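Local atomic coordinates of lipoxygenase (Cyanothece sp., PDB entry 5EK8), a protein that probably inserts molecular oxygen into polyunsaturated fatty acids at a non-heme iron centre, acting as a 9R-lipoxygenase. Residues 248-253 with 344-349; 331-334 with 338-341; 384-389 with 464-469; 471-476 with 638-643. One frame throughout, in Å; residues are numbered along the deposited sequence.

Contact 1: 248-253 with 344-349; sequences EYFVLR and RIFRTA
Phe250 meets helix 337-377 with the far end of its ring: CZ lies 3.5 Å from CD2 of Phe346, and CE2 comes almost as near to that same carbon. The two side chains cross at about a right angle, and the rings meet obliquely, with centroids 5.4 Å apart and planes at 61°. At the edge of the Phe250 ring, near its plane, Arg347 places NH1 4.1 Å from CD2, a position beside the ring and not over its pi face. One shell out, CG of Phe250 stands anti to the backbone N (chi1 178°), which carries the ring across to helix 337-377. The Arg347 chain bends at chi3 (-63°), and its NE donates a hydrogen bond to Tyr586 O, which probably limits how the guanidinium can turn. Phe297 and Ile309 of the neighbouring strands also touch Phe250, while Ala295 touches Phe346. An alanine at Phe250 removes the ring that meets Phe346 and Arg347 NH1, and would probably leave Phe346 less tightly held on that side. This is buried helix-to-helix packing against an antiparallel sheet, in the largely helical catalytic part of a lipoxygenase, where the short helix 247-256 lies beside the long helix that supplies two iron-binding histidines.

Contact 2: 331-334 with 338-341; sequences YTPN and KWLQ
Pro333 sits squarely over the indole of Trp339 in a CH-pi contact: its CA is 3.4 Å from the centroid of the five-membered ring and only 6° off the ring normal. Backbone atoms extend this cover over the same face. The carbonyl carbon of Thr332 lies above the indole toward its rim, with Thr332 O 3.4 Å from CE3 of Trp339, while Tyr331 O approaches CZ3 obliquely.

Apolar contacts add to this. CG of Pro333 reaches CZ2 of Trp339 at 3.7 Å, the pyrrolidine crossing the indole at a slant. Beyond the indole, CE1 of Tyr331 lies 3.8 Å from CB of Lys338, and Lys338 O stands over one face of the tyrosine ring. Bends at chi3 and chi4 then lead the lysine amine away.

Polar bonds fix the pieces. Thr332 OG1 donates to Asn334 OD1 at 2.7 Å from above the amide's carbonyl plane, 56° out of it, and Thr332 N bonds Asp335 OD2. Tyr331 OH is paired with Glu329, and Trp339 NE1 donates to Asp247. A leucine in place of Trp339 has neither the indole face nor the N-H, so Pro333 would probably be less well packed and Asp247 OD2 would probably lose this partner.

The turn therefore folds back on the first part of helix 337-377. Tyr331 ends the outermost strand 329-331, hydrogen-bonded through its backbone to Ile309 of strand 303-313, whose Pro306 and Ile309 also touch Trp339.

Contact 3: 384-389 with 464-469; sequences RLMLTP and TEYVDA
Met386 and Tyr466 slide past each other in opposite directions, the thioether chain running alongside the phenol. The close part of the contact is gathered at the end of Met386: methyl CE reaches CG2 of Val467 at 3.4 Å and CE2 of Tyr466 at 3.9 Å. Nearer the root of the chain, CG lies 3.6 Å from Tyr466 OH. The sulfur joins in a Met-aromatic contact, SD being 5.2 Å from the ring centroid in an oblique approach, 42° off the normal. Met386 gets this far because CG is anti to the backbone N (chi1 165°) and the chain stays extended to its methyl.

Elsewhere the two helices stand well apart. Their nearest CA atoms, those of Met386 and Val467, are still 8.8 Å from one another, so one long side chain does most of the bridging. Glu465 and Ala469 of helix 451-473 face solvent, and the partly exposed Asp468 is paired with Lys556. Thr388 takes no part in the contact; its OG1 gives Arg384 O a hydrogen bond just before the kink at Pro389, a residue with no N-H to offer the preceding turn.

Helix 549-574 closes the buried side: its Cys559 and Ile563 touch Met386, Ile563 also touches Tyr466, and Lys556 lies on Val467. Pro638, ahead of helix 639-647, covers Tyr466 as well.

Contact 4: 471-476 with 638-643; sequences FAKHQQ and PEELRT
Lys473 and Glu640 reach for each other from opposite directions and join in a salt bridge, NZ donating to OE2, between the end of helix 451-473 and the first turn of helix 639-647. The modelled separation of 2.5 Å between NZ and OE2 is very short, so its exact length should not be relied on, though the opposite charges are placed to pair. Along the first segment, Phe471 comes earliest and turns inward, packing on Ile552, Leu555 and Lys556 of helix 549-574 and on Ile383.

Lys473 follows on the exposed side. Its CG is anti to the backbone N (chi1 168°), and a single bend at chi3 (-69°) brings the amine to the carboxylate; CE trails 3.6 Å from the same OE2. Glu640 answers with a chain bent at chi2 (80°), its inner part resting on Tyr466.

His474 leaves the helix and occupies the N-cap position of helix 475-480. Lys473 CG lies 3.6 Å above the plane of the His474 ring, over its centre. NE2 of His474 remains 5.3 Å from OE2 of Glu640, too far to bond; the carboxylate might nonetheless favour a protonated imidazole slightly. Gln475 then carries the chain into the next helix.

Within 638-643, Glu639 and Arg642 NH1 form a salt bridge with weak hydrogen bonds, and Arg642 NE and NH2 bond Leu629 O and Val630 O. The chemistry across the segments is thus essentially one ion pair at the surface, probably screened in part by water, with an acidic group in a helix's first turn, where the helix dipole would probably suit its negative charge.

The contacts fall into two well-separated pairs. Contacts 1 and 2, with centres about 12 Å apart, both use helix 337-377, and contact 2 is nested within the chain loop that contact 1 closes. Contacts 3 and 4 lie only about 6 Å apart between centres, share helix 451-473 and touch: Tyr466 OH is 3.3 Å from Pro638 CG. Between the pairs, centres are about 36 to 52 Å apart. None lies at the iron site, yet helix 337-377 continues to the iron ligands His359 and His364, and helix 549-574, which packs on contacts 3 and 4, carries His570 and Asn574.

Contact 1: 248-253 with 344-349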
loop_
_atom_site.group_PDB
_atom_site.type_symbol
_atom_site.label_atom_id
_atom_site.label_comp_id
_atom_site.label_asym_id
_atom_site.label_seq_id
_atom_site.Cartn_x
_atom_site.Cartn_y
_atom_site.Cartn_z
ATOM N N GLU A 248 -22.972 13.103 17.629
ATOM C CA GLU A 248 -22.180 12.115 18.354
ATOM C C GLU A 248 -21.417 11.226 17.378
ATOM O O GLU A 248 -20.219 10.958 17.546
ATOM C CB GLU A 248 -23.080 11.259 19.254
ATOM C CG GLU A 248 -23.852 12.032 20.329
ATOM C CD GLU A 248 -25.025 12.827 19.771
ATOM O OE1 GLU A 248 -25.406 12.597 18.605
ATOM O OE2 GLU A 248 -25.560 13.688 20.496
ATOM N N TYR A 249 -22.125 10.788 16.344
ATOM C CA TYR A 249 -21.550 9.905 15.343
ATOM C C TYR A 249 -20.568 10.661 14.456
ATOM O O TYR A 249 -19.547 10.110 14.042
ATOM C CB TYR A 249 -22.649 9.258 14.495
ATOM C CG TYR A 249 -22.131 8.130 13.638
ATOM C CD1 TYR A 249 -21.761 6.918 14.210
ATOM C CD2 TYR A 249 -21.993 8.280 12.264
ATOM C CE1 TYR A 249 -21.269 5.886 13.438
ATOM C CE2 TYR A 249 -21.506 7.255 11.482
ATOM C CZ TYR A 249 -21.142 6.057 12.072
ATOM O OH TYR A 249 -20.656 5.031 11.291
ATOM N N PHE A 250 -20.888 11.922 14.169
ATOM C CA PHE A 250 -20.004 12.793 13.401
ATOM C C PHE A 250 -18.638 12.881 14.068
ATOM O O PHE A 250 -17.600 12.688 13.423
ATOM C CB PHE A 250 -20.620 14.186 13.258
ATOM C CG PHE A 250 -19.758 15.162 12.508
ATOM C CD1 PHE A 250 -19.039 16.135 13.185
ATOM C CD2 PHE A 250 -19.675 15.115 11.125
ATOM C CE1 PHE A 250 -18.253 17.043 12.496
ATOM C CE2 PHE A 250 -18.888 16.021 10.431
ATOM C CZ PHE A 250 -18.176 16.985 11.117
ATOM N N VAL A 251 -18.656 13.153 15.369
ATOM C CA VAL A 251 -17.433 13.239 16.160
ATOM C C VAL A 251 -16.710 11.899 16.207
ATOM O O VAL A 251 -15.495 11.827 15.977
ATOM C CB VAL A 251 -17.733 13.708 17.596
ATOM C CG1 VAL A 251 -16.519 13.510 18.491
ATOM C CG2 VAL A 251 -18.175 15.158 17.589
ATOM N N LEU A 252 -17.461 10.841 16.499
ATOM C CA LEU A 252 -16.884 9.502 16.564
ATOM C C LEU A 252 -16.145 9.128 15.279
ATOM O O LEU A 252 -15.070 8.536 15.332
ATOM C CB LEU A 252 -17.966 8.464 16.860
ATOM C CG LEU A 252 -18.370 8.357 18.328
ATOM C CD1 LEU A 252 -19.459 7.328 18.498
ATOM C CD2 LEU A 252 -17.162 8.017 19.194
ATOM N N ARG A 253 -16.709 9.487 14.130
ATOM C CA ARG A 253 -16.103 9.112 12.856
ATOM C C ARG A 253 -14.987 10.066 12.464
ATOM O O ARG A 253 -14.081 9.696 11.717
ATOM C CB ARG A 253 -17.156 9.047 11.752
ATOM C CG ARG A 253 -18.211 7.979 11.989
ATOM C CD ARG A 253 -17.595 6.676 12.495
ATOM N NE ARG A 253 -16.916 5.935 11.436
ATOM C CZ ARG A 253 -16.268 4.788 11.621
ATOM N NH1 ARG A 253 -15.683 4.178 10.598
ATOM N NH2 ARG A 253 -16.201 4.252 12.831
ATOM N N ARG A 344 -22.247 16.804 6.119
ATOM C CA ARG A 344 -22.038 15.926 4.972
ATOM C C ARG A 344 -20.871 16.412 4.097
ATOM O O ARG A 344 -20.030 15.611 3.661
ATOM C CB ARG A 344 -23.314 15.819 4.139
ATOM C CG ARG A 344 -23.197 14.874 2.954
ATOM C CD ARG A 344 -24.497 14.829 2.189
ATOM N NE ARG A 344 -24.382 14.126 0.917
ATOM C CZ ARG A 344 -25.249 14.270 -0.079
ATOM N NH1 ARG A 344 -26.277 15.100 0.056
ATOM N NH2 ARG A 344 -25.088 13.595 -1.210
ATOM N N ILE A 345 -20.829 17.721 3.843
ATOM C CA ILE A 345 -19.749 18.313 3.050
ATOM C C ILE A 345 -18.380 18.029 3.678
ATOM O O ILE A 345 -17.443 17.584 2.994
ATOM C CB ILE A 345 -19.933 19.834 2.889
ATOM C CG1 ILE A 345 -21.120 20.127 1.970
ATOM C CG2 ILE A 345 -18.676 20.459 2.309
ATOM C CD1 ILE A 345 -21.300 21.588 1.646
ATOM N N PHE A 346 -18.276 18.272 4.984
ATOM C CA PHE A 346 -17.073 17.910 5.718
ATOM C C PHE A 346 -16.737 16.444 5.510
ATOM O O PHE A 346 -15.585 16.106 5.238
ATOM C CB PHE A 346 -17.224 18.185 7.211
ATOM C CG PHE A 346 -15.983 17.877 8.002
ATOM C CD1 PHE A 346 -14.993 18.834 8.154
ATOM C CD2 PHE A 346 -15.796 16.633 8.578
ATOM C CE1 PHE A 346 -13.842 18.555 8.872
ATOM C CE2 PHE A 346 -14.650 16.350 9.296
ATOM C CZ PHE A 346 -13.674 17.313 9.447
ATOM N N ARG A 347 -17.743 15.579 5.648
ATOM C CA ARG A 347 -17.537 14.140 5.479
ATOM C C ARG A 347 -16.914 13.798 4.130
ATOM O O ARG A 347 -16.037 12.939 4.040
ATOM C CB ARG A 347 -18.854 13.383 5.633
ATOM C CG ARG A 347 -19.188 13.000 7.052
ATOM C CD ARG A 347 -20.246 11.916 7.067
ATOM N NE ARG A 347 -21.518 12.354 6.495
ATOM C CZ ARG A 347 -22.459 12.999 7.178
ATOM N NH1 ARG A 347 -22.270 13.285 8.461
ATOM N NH2 ARG A 347 -23.585 13.361 6.579
ATOM N N THR A 348 -17.372 14.475 3.084
ATOM C CA THR A 348 -16.885 14.196 1.738
ATOM C C THR A 348 -15.455 14.694 1.556
ATOM O O THR A 348 -14.619 14.013 0.943
ATOM C CB THR A 348 -17.781 14.836 0.671
ATOM O OG1 THR A 348 -17.877 16.245 0.916
ATOM C CG2 THR A 348 -19.171 14.221 0.707
ATOM N N ALA A 349 -15.168 15.881 2.082
ATOM C CA ALA A 349 -13.794 16.379 2.029
ATOM C C ALA A 349 -12.870 15.417 2.776
ATOM O O ALA A 349 -11.750 15.135 2.335
ATOM C CB ALA A 349 -13.699 17.783 2.608
#

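Contact 2: 331-334 with 338-341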
loop_
_atom_site.group_PDB
_atom_site.type_symbol
_atom_site.label_atom_id
_atom_site.label_comp_id
_atom_site.label_asym_id
_atom_site.label_seq_id
_atom_site.Cartn_x
_atom_site.Cartn_y
_atom_site.Cartn_z
ATOM N N TYR A 331 -21.600 27.620 10.153
ATOM C CA TYR A 331 -22.739 26.800 10.547
ATOM C C TYR A 331 -22.564 26.196 11.937
ATOM O O TYR A 331 -21.555 25.568 12.226
ATOM C CB TYR A 331 -22.974 25.698 9.508
ATOM C CG TYR A 331 -23.259 26.250 8.129
ATOM C CD1 TYR A 331 -24.491 26.815 7.829
ATOM C CD2 TYR A 331 -22.288 26.227 7.135
ATOM C CE1 TYR A 331 -24.752 27.335 6.576
ATOM C CE2 TYR A 331 -22.541 26.745 5.876
ATOM C CZ TYR A 331 -23.775 27.298 5.603
ATOM O OH TYR A 331 -24.035 27.815 4.355
ATOM N N THR A 332 -23.562 26.398 12.791
ATOM C CA THR A 332 -23.553 25.869 14.152
ATOM C C THR A 332 -24.571 24.726 14.282
ATOM O O THR A 332 -25.452 24.587 13.433
ATOM C CB THR A 332 -23.861 26.985 15.169
ATOM O OG1 THR A 332 -25.203 27.459 14.986
ATOM C CG2 THR A 332 -22.893 28.131 14.984
ATOM N N PRO A 333 -24.455 23.897 15.339
ATOM C CA PRO A 333 -25.358 22.745 15.482
ATOM C C PRO A 333 -26.846 23.079 15.616
ATOM O O PRO A 333 -27.651 22.156 15.719
ATOM C CB PRO A 333 -24.858 22.073 16.764
ATOM C CG PRO A 333 -23.432 22.444 16.843
ATOM C CD PRO A 333 -23.362 23.847 16.325
ATOM N N ASN A 334 -27.207 24.357 15.618
ATOM C CA ASN A 334 -28.612 24.735 15.699
ATOM C C ASN A 334 -29.120 25.341 14.396
ATOM O O ASN A 334 -30.220 25.890 14.342
ATOM C CB ASN A 334 -28.835 25.709 16.856
ATOM C CG ASN A 334 -27.693 26.688 17.018
ATOM O OD1 ASN A 334 -27.582 27.663 16.274
ATOM N ND2 ASN A 334 -26.833 26.433 17.998
ATOM N N LYS A 338 -29.009 23.012 7.291
ATOM C CA LYS A 338 -27.762 23.545 6.759
ATOM C C LYS A 338 -26.600 23.068 7.620
ATOM O O LYS A 338 -25.474 22.923 7.138
ATOM C CB LYS A 338 -27.806 25.071 6.662
ATOM C CG LYS A 338 -28.614 25.545 5.457
ATOM C CD LYS A 338 -28.240 26.943 5.005
ATOM C CE LYS A 338 -28.444 27.093 3.500
ATOM N NZ LYS A 338 -29.681 26.401 3.028
ATOM N N TRP A 339 -26.887 22.795 8.888
ATOM C CA TRP A 339 -25.920 22.131 9.754
ATOM C C TRP A 339 -25.659 20.706 9.260
ATOM O O TRP A 339 -24.503 20.297 9.093
ATOM C CB TRP A 339 -26.408 22.121 11.205
ATOM C CG TRP A 339 -25.553 21.306 12.127
ATOM C CD1 TRP A 339 -25.936 20.213 12.843
ATOM C CD2 TRP A 339 -24.164 21.514 12.426
ATOM N NE1 TRP A 339 -24.879 19.731 13.576
ATOM C CE2 TRP A 339 -23.777 20.510 13.334
ATOM C CE3 TRP A 339 -23.213 22.453 12.017
ATOM C CZ2 TRP A 339 -22.483 20.418 13.840
ATOM C CZ3 TRP A 339 -21.926 22.359 12.518
ATOM C CH2 TRP A 339 -21.574 21.349 13.419
ATOM N N LEU A 340 -26.733 19.957 9.012
ATOM C CA LEU A 340 -26.598 18.587 8.504
ATOM C C LEU A 340 -25.834 18.528 7.172
ATOM O O LEU A 340 -24.964 17.667 6.961
ATOM C CB LEU A 340 -27.979 17.945 8.340
ATOM C CG LEU A 340 -28.730 17.626 9.636
ATOM C CD1 LEU A 340 -30.227 17.528 9.390
ATOM C CD2 LEU A 340 -28.193 16.346 10.252
ATOM N N GLN A 341 -26.162 19.456 6.280
ATOM C CA GLN A 341 -25.518 19.551 4.973
ATOM C C GLN A 341 -24.039 19.932 5.105
ATOM O O GLN A 341 -23.189 19.423 4.367
ATOM C CB GLN A 341 -26.266 20.556 4.092
ATOM C CG GLN A 341 -27.635 20.054 3.640
ATOM C CD GLN A 341 -28.607 21.177 3.318
ATOM O OE1 GLN A 341 -28.240 22.352 3.301
ATOM N NE2 GLN A 341 -29.859 20.817 3.073
#

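Contact 3: 384-389 with 464-469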
loop_
_atom_site.group_PDB
_atom_site.type_symbol
_atom_site.label_atom_id
_atom_site.label_comp_id
_atom_site.label_asym_id
_atom_site.label_seq_id
_atom_site.Cartn_x
_atom_site.Cartn_y
_atom_site.Cartn_z
ATOM N N ARG A 384 15.193 -9.782 6.802
ATOM C CA ARG A 384 14.376 -10.221 5.673
ATOM C C ARG A 384 13.150 -10.999 6.145
ATOM O O ARG A 384 12.007 -10.641 5.840
ATOM C CB ARG A 384 15.195 -11.095 4.727
ATOM C CG ARG A 384 14.344 -11.864 3.731
ATOM C CD ARG A 384 14.947 -13.225 3.438
ATOM N NE ARG A 384 14.567 -13.709 2.117
ATOM C CZ ARG A 384 15.182 -14.700 1.485
ATOM N NH1 ARG A 384 14.776 -15.071 0.279
ATOM N NH2 ARG A 384 16.206 -15.317 2.059
ATOM N N LEU A 385 13.411 -12.050 6.919
ATOM C CA LEU A 385 12.372 -12.908 7.478
ATOM C C LEU A 385 11.338 -12.114 8.260
ATOM O O LEU A 385 10.199 -12.550 8.431
ATOM C CB LEU A 385 13.000 -13.974 8.383
ATOM C CG LEU A 385 13.260 -15.359 7.785
ATOM C CD1 LEU A 385 13.879 -15.267 6.404
ATOM C CD2 LEU A 385 14.151 -16.168 8.710
ATOM N N MET A 386 11.741 -10.941 8.725
ATOM C CA MET A 386 10.871 -10.103 9.529
ATOM C C MET A 386 10.074 -9.118 8.678
ATOM O O MET A 386 8.925 -8.807 8.999
ATOM C CB MET A 386 11.697 -9.360 10.569
ATOM C CG MET A 386 10.985 -8.207 11.235
ATOM S SD MET A 386 12.029 -7.463 12.491
ATOM C CE MET A 386 10.957 -6.157 13.052
ATOM N N LEU A 387 10.669 -8.658 7.578
ATOM C CA LEU A 387 10.063 -7.587 6.784
ATOM C C LEU A 387 9.282 -8.058 5.553
ATOM O O LEU A 387 8.211 -7.523 5.261
ATOM C CB LEU A 387 11.136 -6.591 6.346
ATOM C CG LEU A 387 11.578 -5.587 7.410
ATOM C CD1 LEU A 387 12.614 -4.627 6.844
ATOM C CD2 LEU A 387 10.374 -4.830 7.945
ATOM N N THR A 388 9.810 -9.048 4.837
ATOM C CA THR A 388 9.188 -9.515 3.594
ATOM C C THR A 388 7.684 -9.868 3.662
ATOM O O THR A 388 6.939 -9.489 2.755
ATOM C CB THR A 388 9.938 -10.741 3.027
ATOM O OG1 THR A 388 10.357 -11.590 4.099
ATOM C CG2 THR A 388 11.161 -10.299 2.247
ATOM N N PRO A 389 7.222 -10.583 4.717
ATOM C CA PRO A 389 5.793 -10.937 4.702
ATOM C C PRO A 389 4.848 -9.735 4.768
ATOM O O PRO A 389 3.689 -9.848 4.375
ATOM C CB PRO A 389 5.633 -11.804 5.955
ATOM C CG PRO A 389 6.756 -11.418 6.834
ATOM C CD PRO A 389 7.895 -11.133 5.907
ATOM N N THR A 464 6.865 -3.028 19.421
ATOM C CA THR A 464 8.092 -2.747 20.148
ATOM C C THR A 464 8.646 -4.014 20.787
ATOM O O THR A 464 9.821 -4.354 20.589
ATOM C CB THR A 464 7.865 -1.691 21.227
ATOM O OG1 THR A 464 7.355 -0.499 20.620
ATOM C CG2 THR A 464 9.169 -1.383 21.936
ATOM N N GLU A 465 7.795 -4.712 21.543
ATOM C CA GLU A 465 8.170 -5.993 22.144
ATOM C C GLU A 465 8.705 -6.957 21.090
ATOM O O GLU A 465 9.779 -7.547 21.247
ATOM C CB GLU A 465 6.979 -6.632 22.855
ATOM C CG GLU A 465 6.476 -5.891 24.078
ATOM C CD GLU A 465 5.297 -6.602 24.738
ATOM O OE1 GLU A 465 5.373 -7.838 24.927
ATOM O OE2 GLU A 465 4.289 -5.928 25.055
ATOM N N TYR A 466 7.941 -7.097 20.010
ATOM C CA TYR A 466 8.296 -7.997 18.920
ATOM C C TYR A 466 9.671 -7.688 18.345
ATOM O O TYR A 466 10.529 -8.565 18.283
ATOM C CB TYR A 466 7.240 -7.929 17.818
ATOM C CG TYR A 466 7.647 -8.600 16.525
ATOM C CD1 TYR A 466 8.034 -9.939 16.499
ATOM C CD2 TYR A 466 7.630 -7.898 15.327
ATOM C CE1 TYR A 466 8.405 -10.554 15.317
ATOM C CE2 TYR A 466 7.994 -8.503 14.143
ATOM C CZ TYR A 466 8.380 -9.829 14.140
ATOM O OH TYR A 466 8.739 -10.423 12.950
ATOM N N VAL A 467 9.872 -6.438 17.937
ATOM C CA VAL A 467 11.120 -6.007 17.314
ATOM C C VAL A 467 12.308 -6.215 18.245
ATOM O O VAL A 467 13.337 -6.758 17.834
ATOM C CB VAL A 467 11.063 -4.522 16.898
ATOM C CG1 VAL A 467 12.431 -4.037 16.436
ATOM C CG2 VAL A 467 10.029 -4.314 15.809
ATOM N N ASP A 468 12.163 -5.780 19.495
ATOM C CA ASP A 468 13.215 -5.973 20.491
ATOM C C ASP A 468 13.591 -7.448 20.607
ATOM O O ASP A 468 14.770 -7.814 20.529
ATOM C CB ASP A 468 12.777 -5.435 21.855
ATOM C CG ASP A 468 12.907 -3.931 21.961
ATOM O OD1 ASP A 468 13.800 -3.360 21.304
ATOM O OD2 ASP A 468 12.124 -3.315 22.711
ATOM N N ALA A 469 12.578 -8.294 20.779
ATOM C CA ALA A 469 12.790 -9.732 20.915
ATOM C C ALA A 469 13.520 -10.318 19.710
ATOM O O ALA A 469 14.536 -11.001 19.857
ATOM C CB ALA A 469 11.466 -10.436 21.114
#

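Contact 4: 471-476 with 638-643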
loop_
_atom_site.group_PDB
_atom_site.type_symbol
_atom_site.label_atom_id
_atom_site.label_comp_id
_atom_site.label_asym_id
_atom_site.label_seq_id
_atom_site.Cartn_x
_atom_site.Cartn_y
_atom_site.Cartn_z
ATOM N N PHE A 471 15.290 -8.857 17.303
ATOM C CA PHE A 471 16.645 -8.335 17.198
ATOM C C PHE A 471 17.573 -9.023 18.185
ATOM O O PHE A 471 18.719 -9.330 17.857
ATOM C CB PHE A 471 16.661 -6.824 17.427
ATOM C CG PHE A 471 16.490 -6.021 16.171
ATOM C CD1 PHE A 471 17.549 -5.299 15.647
ATOM C CD2 PHE A 471 15.273 -5.996 15.507
ATOM C CE1 PHE A 471 17.396 -4.559 14.490
ATOM C CE2 PHE A 471 15.114 -5.261 14.349
ATOM C CZ PHE A 471 16.175 -4.540 13.841
ATOM N N ALA A 472 17.074 -9.265 19.393
ATOM C CA ALA A 472 17.869 -9.949 20.406
ATOM C C ALA A 472 18.217 -11.372 19.965
ATOM O O ALA A 472 19.369 -11.797 20.059
ATOM C CB ALA A 472 17.132 -9.971 21.738
ATOM N N LYS A 473 17.214 -12.094 19.470
ATOM C CA LYS A 473 17.387 -13.494 19.086
ATOM C C LYS A 473 18.390 -13.687 17.945
ATOM O O LYS A 473 19.243 -14.574 18.007
ATOM C CB LYS A 473 16.035 -14.105 18.694
ATOM C CG LYS A 473 16.146 -15.459 18.011
ATOM C CD LYS A 473 14.782 -16.027 17.650
ATOM C CE LYS A 473 13.998 -16.413 18.893
ATOM N NZ LYS A 473 12.719 -17.101 18.550
ATOM N N HIS A 474 18.285 -12.861 16.910
ATOM C CA HIS A 474 19.119 -13.020 15.720
ATOM C C HIS A 474 20.262 -12.010 15.657
ATOM O O HIS A 474 20.755 -11.702 14.574
ATOM C CB HIS A 474 18.269 -12.892 14.454
ATOM C CG HIS A 474 17.042 -13.749 14.458
ATOM N ND1 HIS A 474 17.048 -15.060 14.032
ATOM C CD2 HIS A 474 15.767 -13.479 14.826
ATOM C CE1 HIS A 474 15.830 -15.562 14.143
ATOM N NE2 HIS A 474 15.035 -14.623 14.623
ATOM N N GLN A 475 20.680 -11.505 16.816
ATOM C CA GLN A 475 21.688 -10.446 16.891
ATOM C C GLN A 475 22.960 -10.761 16.101
ATOM O O GLN A 475 23.429 -9.940 15.304
ATOM C CB GLN A 475 22.050 -10.169 18.351
ATOM C CG GLN A 475 23.288 -9.303 18.529
ATOM C CD GLN A 475 24.368 -9.997 19.337
ATOM O OE1 GLN A 475 24.075 -10.735 20.282
ATOM N NE2 GLN A 475 25.627 -9.770 18.965
ATOM N N GLN A 476 23.503 -11.955 16.316
ATOM C CA GLN A 476 24.743 -12.352 15.666
ATOM C C GLN A 476 24.600 -12.368 14.147
ATOM O O GLN A 476 25.453 -11.846 13.427
ATOM C CB GLN A 476 25.194 -13.724 16.166
ATOM C CG GLN A 476 26.622 -14.072 15.784
ATOM C CD GLN A 476 27.610 -12.977 16.158
ATOM O OE1 GLN A 476 27.508 -12.355 17.218
ATOM N NE2 GLN A 476 28.569 -12.727 15.275
ATOM N N PRO A 638 6.383 -14.489 11.313
ATOM C CA PRO A 638 7.198 -14.955 12.440
ATOM C C PRO A 638 6.364 -15.138 13.703
ATOM O O PRO A 638 5.593 -14.251 14.068
ATOM C CB PRO A 638 8.228 -13.839 12.608
ATOM C CG PRO A 638 8.363 -13.262 11.240
ATOM C CD PRO A 638 6.988 -13.324 10.644
ATOM N N GLU A 639 6.518 -16.288 14.350
ATOM C CA GLU A 639 5.627 -16.693 15.430
ATOM C C GLU A 639 5.666 -15.764 16.636
ATOM O O GLU A 639 4.692 -15.684 17.384
ATOM C CB GLU A 639 5.950 -18.122 15.864
ATOM C CG GLU A 639 5.343 -19.176 14.955
ATOM C CD GLU A 639 3.820 -19.182 15.000
ATOM O OE1 GLU A 639 3.250 -18.799 16.045
ATOM O OE2 GLU A 639 3.196 -19.565 13.986
ATOM N N GLU A 640 6.780 -15.064 16.823
ATOM C CA GLU A 640 6.913 -14.112 17.926
ATOM C C GLU A 640 5.866 -13.000 17.838
ATOM O O GLU A 640 5.271 -12.607 18.846
ATOM C CB GLU A 640 8.318 -13.502 17.950
ATOM C CG GLU A 640 9.434 -14.475 18.320
ATOM C CD GLU A 640 9.860 -15.349 17.158
ATOM O OE1 GLU A 640 9.331 -15.160 16.044
ATOM O OE2 GLU A 640 10.728 -16.223 17.356
ATOM N N LEU A 641 5.650 -12.499 16.625
ATOM C CA LEU A 641 4.682 -11.438 16.383
ATOM C C LEU A 641 3.270 -11.948 16.618
ATOM O O LEU A 641 2.434 -11.268 17.226
ATOM C CB LEU A 641 4.821 -10.907 14.955
ATOM C CG LEU A 641 3.839 -9.819 14.517
ATOM C CD1 LEU A 641 4.014 -8.551 15.346
ATOM C CD2 LEU A 641 4.004 -9.530 13.031
ATOM N N ARG A 642 3.018 -13.158 16.129
ATOM C CA ARG A 642 1.732 -13.806 16.310
ATOM C C ARG A 642 1.403 -13.939 17.789
ATOM O O ARG A 642 0.334 -13.528 18.226
ATOM C CB ARG A 642 1.719 -15.184 15.644
ATOM C CG ARG A 642 2.037 -15.157 14.158
ATOM C CD ARG A 642 1.450 -16.364 13.447
ATOM N NE ARG A 642 0.010 -16.448 13.668
ATOM C CZ ARG A 642 -0.582 -17.361 14.434
ATOM N NH1 ARG A 642 0.140 -18.286 15.050
ATOM N NH2 ARG A 642 -1.899 -17.348 14.580
ATOM N N THR A 643 2.323 -14.503 18.561
ATOM C CA THR A 643 2.048 -14.756 19.969
ATOM C C THR A 643 1.976 -13.441 20.745
ATOM O O THR A 643 1.239 -13.333 21.727
ATOM C CB THR A 643 3.101 -15.699 20.598
ATOM O OG1 THR A 643 2.782 -15.924 21.974
ATOM C CG2 THR A 643 4.487 -15.107 20.502
#